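Local coordinates for protein TRNA threonylcarbamoyladenosine dehydratase (Escherichia coli, PDB 4D79) that catalyses the ATP-dependent dehydration of threonylcarbamoyladenosine at position 37 of tRNAs to its cyclic form and can accept sulfur from the desulfurase CsdA in vitro, at residues A31-A45 against M118-D130. Residues are numbered along the deposited sequence; the frame is centred on the assembly and turned at random.
Sequences AHICVVGIGGVGSWA and MSVGYSYVIDAID. With ATP (adenosine-5'-triphosphate), chain K.
Cys34 and Val36 of strand 32-36 bond through both N and O to strand 124-127 and the residue after it, parallel at 16°; Ile126 N reaches Cys34 O at 2.8 Å, almost straight. Where the pairing begins, Ser123 lends its hydroxyl: OG, held beside its own backbone N (chi1 -45°), accepts from His32 N at 2.9 Å. The Tyr122 ring does double duty, its face lying under Cys34 CB, 3.4 Å from the ring centroid, while its CE1 edge points at the His32 face in a T-shaped pair (planes at 84°). Replacing Tyr122 by an alanine would probably open a gap beside Cys34 CB and leave the imidazole without its edge-on neighbour. Farther along, Val36 CG1 packs tightly on Ile129 CD1 (3.5 Å), and both branched residues also touch the adenine. Gly37, with positive phi, suits the turn because a CB would strike Ala128 O and jam against the preceding carbonyl O. It opens what reads as a Rossmann-type GxGxxG loop, where Gly40 N binds ATP O2A at 2.7 Å and a water joins Gly39 N and Gly42 N to Ala128 O. Beyond the pair, strand 56-60 flanks strand 32-36, Thr58 holding His32 NE2; helix 132-144 packs on Val36 and Met118, and helix 242-266 on Tyr124.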
# COMPACT_ATOMS: atom_id res chain seq x y z
N ALA B 31 -14.45 -1.30 -17.12
CA ALA B 31 -13.56 -0.14 -17.19
C ALA B 31 -12.24 -0.51 -17.84
O ALA B 31 -11.79 -1.65 -17.79
CB ALA B 31 -13.31 0.46 -15.81
N HIS B 32 -11.63 0.49 -18.45
CA HIS B 32 -10.29 0.35 -19.01
C HIS B 32 -9.49 1.50 -18.44
O HIS B 32 -9.74 2.66 -18.78
CB HIS B 32 -10.31 0.37 -20.55
CG HIS B 32 -9.00 -0.01 -21.16
ND1 HIS B 32 -8.80 -0.13 -22.52
CD2 HIS B 32 -7.80 -0.27 -20.57
CE1 HIS B 32 -7.54 -0.47 -22.75
NE2 HIS B 32 -6.91 -0.57 -21.58
N ILE B 33 -8.52 1.19 -17.57
CA ILE B 33 -7.72 2.21 -16.90
C ILE B 33 -6.27 2.08 -17.32
O ILE B 33 -5.74 0.98 -17.48
CB ILE B 33 -7.90 2.14 -15.37
CG1 ILE B 33 -9.35 2.52 -15.06
CG2 ILE B 33 -6.90 3.06 -14.64
CD1 ILE B 33 -9.72 2.52 -13.61
N CYS B 34 -5.66 3.23 -17.59
CA CYS B 34 -4.29 3.32 -18.04
C CYS B 34 -3.43 3.81 -16.89
O CYS B 34 -3.76 4.82 -16.26
CB CYS B 34 -4.21 4.30 -19.23
SG CYS B 34 -2.58 4.44 -19.95
N VAL B 35 -2.36 3.08 -16.59
CA VAL B 35 -1.35 3.51 -15.62
C VAL B 35 -0.10 3.88 -16.40
O VAL B 35 0.44 3.06 -17.15
CB VAL B 35 -1.06 2.44 -14.56
CG1 VAL B 35 -0.11 2.98 -13.54
CG2 VAL B 35 -2.36 2.00 -13.93
N VAL B 36 0.32 5.12 -16.26
CA VAL B 36 1.50 5.62 -16.97
C VAL B 36 2.61 5.73 -15.94
O VAL B 36 2.55 6.55 -15.02
CB VAL B 36 1.27 6.96 -17.68
CG1 VAL B 36 2.48 7.28 -18.54
CG2 VAL B 36 0.03 6.95 -18.54
N GLY B 37 3.65 4.94 -16.13
CA GLY B 37 4.73 4.87 -15.16
C GLY B 37 4.49 3.76 -14.14
O GLY B 37 3.63 3.88 -13.28
N ILE B 38 5.26 2.68 -14.24
CA ILE B 38 5.07 1.49 -13.42
C ILE B 38 6.21 1.43 -12.39
O ILE B 38 6.90 0.40 -12.24
CB ILE B 38 4.99 0.24 -14.32
CG1 ILE B 38 3.98 0.46 -15.45
CG2 ILE B 38 4.59 -1.00 -13.53
CD1 ILE B 38 2.61 0.88 -14.97
N GLY B 39 6.37 2.49 -11.62
CA GLY B 39 7.45 2.56 -10.65
C GLY B 39 6.98 2.53 -9.20
O GLY B 39 6.10 1.74 -8.82
N GLY B 40 7.59 3.41 -8.40
CA GLY B 40 7.36 3.41 -6.97
C GLY B 40 5.91 3.67 -6.62
O GLY B 40 5.40 3.16 -5.61
N VAL B 41 5.22 4.43 -7.46
CA VAL B 41 3.78 4.69 -7.29
C VAL B 41 2.95 3.81 -8.22
O VAL B 41 1.99 3.16 -7.78
CB VAL B 41 3.48 6.19 -7.51
CG1 VAL B 41 2.00 6.44 -7.53
CG2 VAL B 41 4.11 6.99 -6.45
N GLY B 42 3.30 3.77 -9.50
CA GLY B 42 2.42 3.15 -10.48
C GLY B 42 2.33 1.63 -10.38
O GLY B 42 1.31 1.05 -10.75
N SER B 43 3.39 0.97 -9.90
CA SER B 43 3.34 -0.49 -9.82
C SER B 43 2.28 -0.93 -8.81
O SER B 43 1.52 -1.87 -9.07
CB SER B 43 4.71 -1.07 -9.49
OG SER B 43 5.13 -0.75 -8.18
N TRP B 44 2.17 -0.20 -7.69
CA TRP B 44 1.14 -0.49 -6.71
C TRP B 44 -0.24 -0.05 -7.18
O TRP B 44 -1.22 -0.72 -6.88
CB TRP B 44 1.46 0.17 -5.35
CG TRP B 44 2.81 -0.14 -4.92
CD1 TRP B 44 3.91 0.58 -5.19
CD2 TRP B 44 3.26 -1.29 -4.17
NE1 TRP B 44 5.01 0.00 -4.66
CE2 TRP B 44 4.66 -1.15 -4.02
CE3 TRP B 44 2.62 -2.39 -3.60
CZ2 TRP B 44 5.43 -2.08 -3.35
CZ3 TRP B 44 3.39 -3.31 -2.91
CH2 TRP B 44 4.78 -3.16 -2.79
N ALA B 45 -0.34 1.06 -7.93
CA ALA B 45 -1.63 1.40 -8.51
C ALA B 45 -2.12 0.26 -9.41
O ALA B 45 -3.30 -0.12 -9.38
CB ALA B 45 -1.53 2.72 -9.28
N MET B 118 -3.43 7.96 -25.93
CA MET B 118 -4.66 8.23 -25.20
C MET B 118 -5.89 8.00 -26.08
O MET B 118 -7.02 8.13 -25.58
CB MET B 118 -4.65 9.66 -24.66
CG MET B 118 -3.62 9.89 -23.58
SD MET B 118 -3.83 8.83 -22.12
CE MET B 118 -2.32 7.89 -22.18
N SER B 119 -5.71 7.55 -27.33
CA SER B 119 -6.80 7.45 -28.30
C SER B 119 -7.69 6.24 -28.05
O SER B 119 -8.75 6.15 -28.67
CB SER B 119 -6.23 7.34 -29.74
OG SER B 119 -5.39 8.44 -30.04
N VAL B 120 -7.32 5.35 -27.13
CA VAL B 120 -8.12 4.17 -26.87
C VAL B 120 -9.42 4.48 -26.15
O VAL B 120 -10.37 3.71 -26.25
CB VAL B 120 -7.29 3.17 -26.04
CG1 VAL B 120 -8.11 1.94 -25.62
CG2 VAL B 120 -6.03 2.75 -26.79
N GLY B 121 -9.50 5.62 -25.45
CA GLY B 121 -10.72 5.91 -24.72
C GLY B 121 -10.73 5.27 -23.34
O GLY B 121 -11.51 4.35 -23.06
N TYR B 122 -9.86 5.74 -22.47
CA TYR B 122 -9.77 5.16 -21.13
C TYR B 122 -10.88 5.67 -20.23
O TYR B 122 -11.25 6.84 -20.30
CB TYR B 122 -8.42 5.50 -20.52
CG TYR B 122 -7.29 4.89 -21.29
CD1 TYR B 122 -7.14 3.51 -21.36
CD2 TYR B 122 -6.36 5.67 -21.94
CE1 TYR B 122 -6.12 2.94 -22.07
CE2 TYR B 122 -5.32 5.11 -22.65
CZ TYR B 122 -5.21 3.75 -22.72
OH TYR B 122 -4.17 3.20 -23.43
N SER B 123 -11.36 4.80 -19.34
CA SER B 123 -12.22 5.23 -18.24
C SER B 123 -11.49 6.18 -17.29
O SER B 123 -12.12 7.04 -16.67
CB SER B 123 -12.71 4.04 -17.43
OG SER B 123 -13.17 2.99 -18.26
N TYR B 124 -10.19 6.00 -17.11
CA TYR B 124 -9.40 6.81 -16.20
C TYR B 124 -7.94 6.65 -16.58
O TYR B 124 -7.51 5.58 -17.00
CB TYR B 124 -9.59 6.40 -14.71
CG TYR B 124 -9.98 7.58 -13.83
CD1 TYR B 124 -9.01 8.46 -13.32
CD2 TYR B 124 -11.30 7.82 -13.53
CE1 TYR B 124 -9.39 9.54 -12.54
CE2 TYR B 124 -11.68 8.88 -12.77
CZ TYR B 124 -10.72 9.73 -12.26
OH TYR B 124 -11.16 10.80 -11.54
N VAL B 125 -7.16 7.70 -16.34
CA VAL B 125 -5.71 7.66 -16.48
C VAL B 125 -5.08 7.95 -15.11
O VAL B 125 -5.43 8.93 -14.46
CB VAL B 125 -5.20 8.65 -17.54
CG1 VAL B 125 -3.67 8.62 -17.64
CG2 VAL B 125 -5.83 8.31 -18.92
N ILE B 126 -4.16 7.09 -14.69
CA ILE B 126 -3.40 7.28 -13.47
C ILE B 126 -1.97 7.65 -13.87
O ILE B 126 -1.24 6.87 -14.51
CB ILE B 126 -3.44 6.04 -12.57
CG1 ILE B 126 -4.88 5.75 -12.14
CG2 ILE B 126 -2.53 6.24 -11.34
CD1 ILE B 126 -5.04 4.55 -11.31
N ASP B 127 -1.60 8.87 -13.58
CA ASP B 127 -0.32 9.41 -13.99
C ASP B 127 0.67 9.22 -12.84
O ASP B 127 0.58 9.90 -11.81
CB ASP B 127 -0.42 10.87 -14.37
CG ASP B 127 0.90 11.55 -14.32
OD1 ASP B 127 1.88 10.89 -14.69
OD2 ASP B 127 0.98 12.74 -13.96
N ALA B 128 1.62 8.31 -13.05
CA ALA B 128 2.64 7.99 -12.06
C ALA B 128 4.03 8.20 -12.65
O ALA B 128 4.98 7.46 -12.35
CB ALA B 128 2.46 6.56 -11.55
N ILE B 129 4.14 9.21 -13.50
CA ILE B 129 5.39 9.58 -14.14
C ILE B 129 6.21 10.40 -13.15
O ILE B 129 5.69 11.31 -12.49
CB ILE B 129 5.11 10.39 -15.43
CG1 ILE B 129 4.40 9.53 -16.50
CG2 ILE B 129 6.37 10.96 -16.01
CD1 ILE B 129 3.78 10.36 -17.63
N ASP B 130 7.51 10.14 -13.10
CA ASP B 130 8.38 10.86 -12.18
C ASP B 130 9.14 12.00 -12.85
O ASP B 130 9.79 12.78 -12.15
CB ASP B 130 9.36 9.87 -11.50
CG ASP B 130 10.38 9.29 -12.47
OD1 ASP B 130 10.09 9.21 -13.68
OD2 ASP B 130 11.46 8.88 -12.00
PG ATP K . 15.26 5.08 -11.02
O1G ATP K . 16.35 5.03 -9.98
O2G ATP K . 15.27 3.92 -11.99
O3G ATP K . 15.06 6.44 -11.64
PB ATP K . 12.44 4.90 -10.77
O1B ATP K . 12.32 6.09 -11.69
O2B ATP K . 11.99 3.51 -11.19
O3B ATP K . 13.93 4.83 -10.15
PA ATP K . 10.18 5.85 -9.38
O1A ATP K . 10.38 7.37 -9.46
O2A ATP K . 9.53 5.26 -8.16
O3A ATP K . 11.65 5.22 -9.41
O5' ATP K . 9.44 5.29 -10.72
C5' ATP K . 8.99 6.12 -11.81
C4' ATP K . 8.50 5.37 -13.05
O4' ATP K . 7.85 6.24 -14.03
C3' ATP K . 9.64 4.69 -13.80
O3' ATP K . 9.41 3.28 -13.97
C2' ATP K . 9.66 5.38 -15.15
O2' ATP K . 10.10 4.53 -16.20
C1' ATP K . 8.22 5.83 -15.37
N9 ATP K . 8.13 6.84 -16.47
C8 ATP K . 8.92 7.95 -16.52
N7 ATP K . 8.67 8.70 -17.62
C5 ATP K . 7.72 8.07 -18.31
C6 ATP K . 7.01 8.36 -19.56
N6 ATP K . 7.33 9.46 -20.24
N1 ATP K . 6.08 7.51 -20.00
C2 ATP K . 5.78 6.39 -19.31
N3 ATP K . 6.39 6.05 -18.16
C4 ATP K . 7.36 6.84 -17.58
O HOH W 1 5.51 5.05 -10.91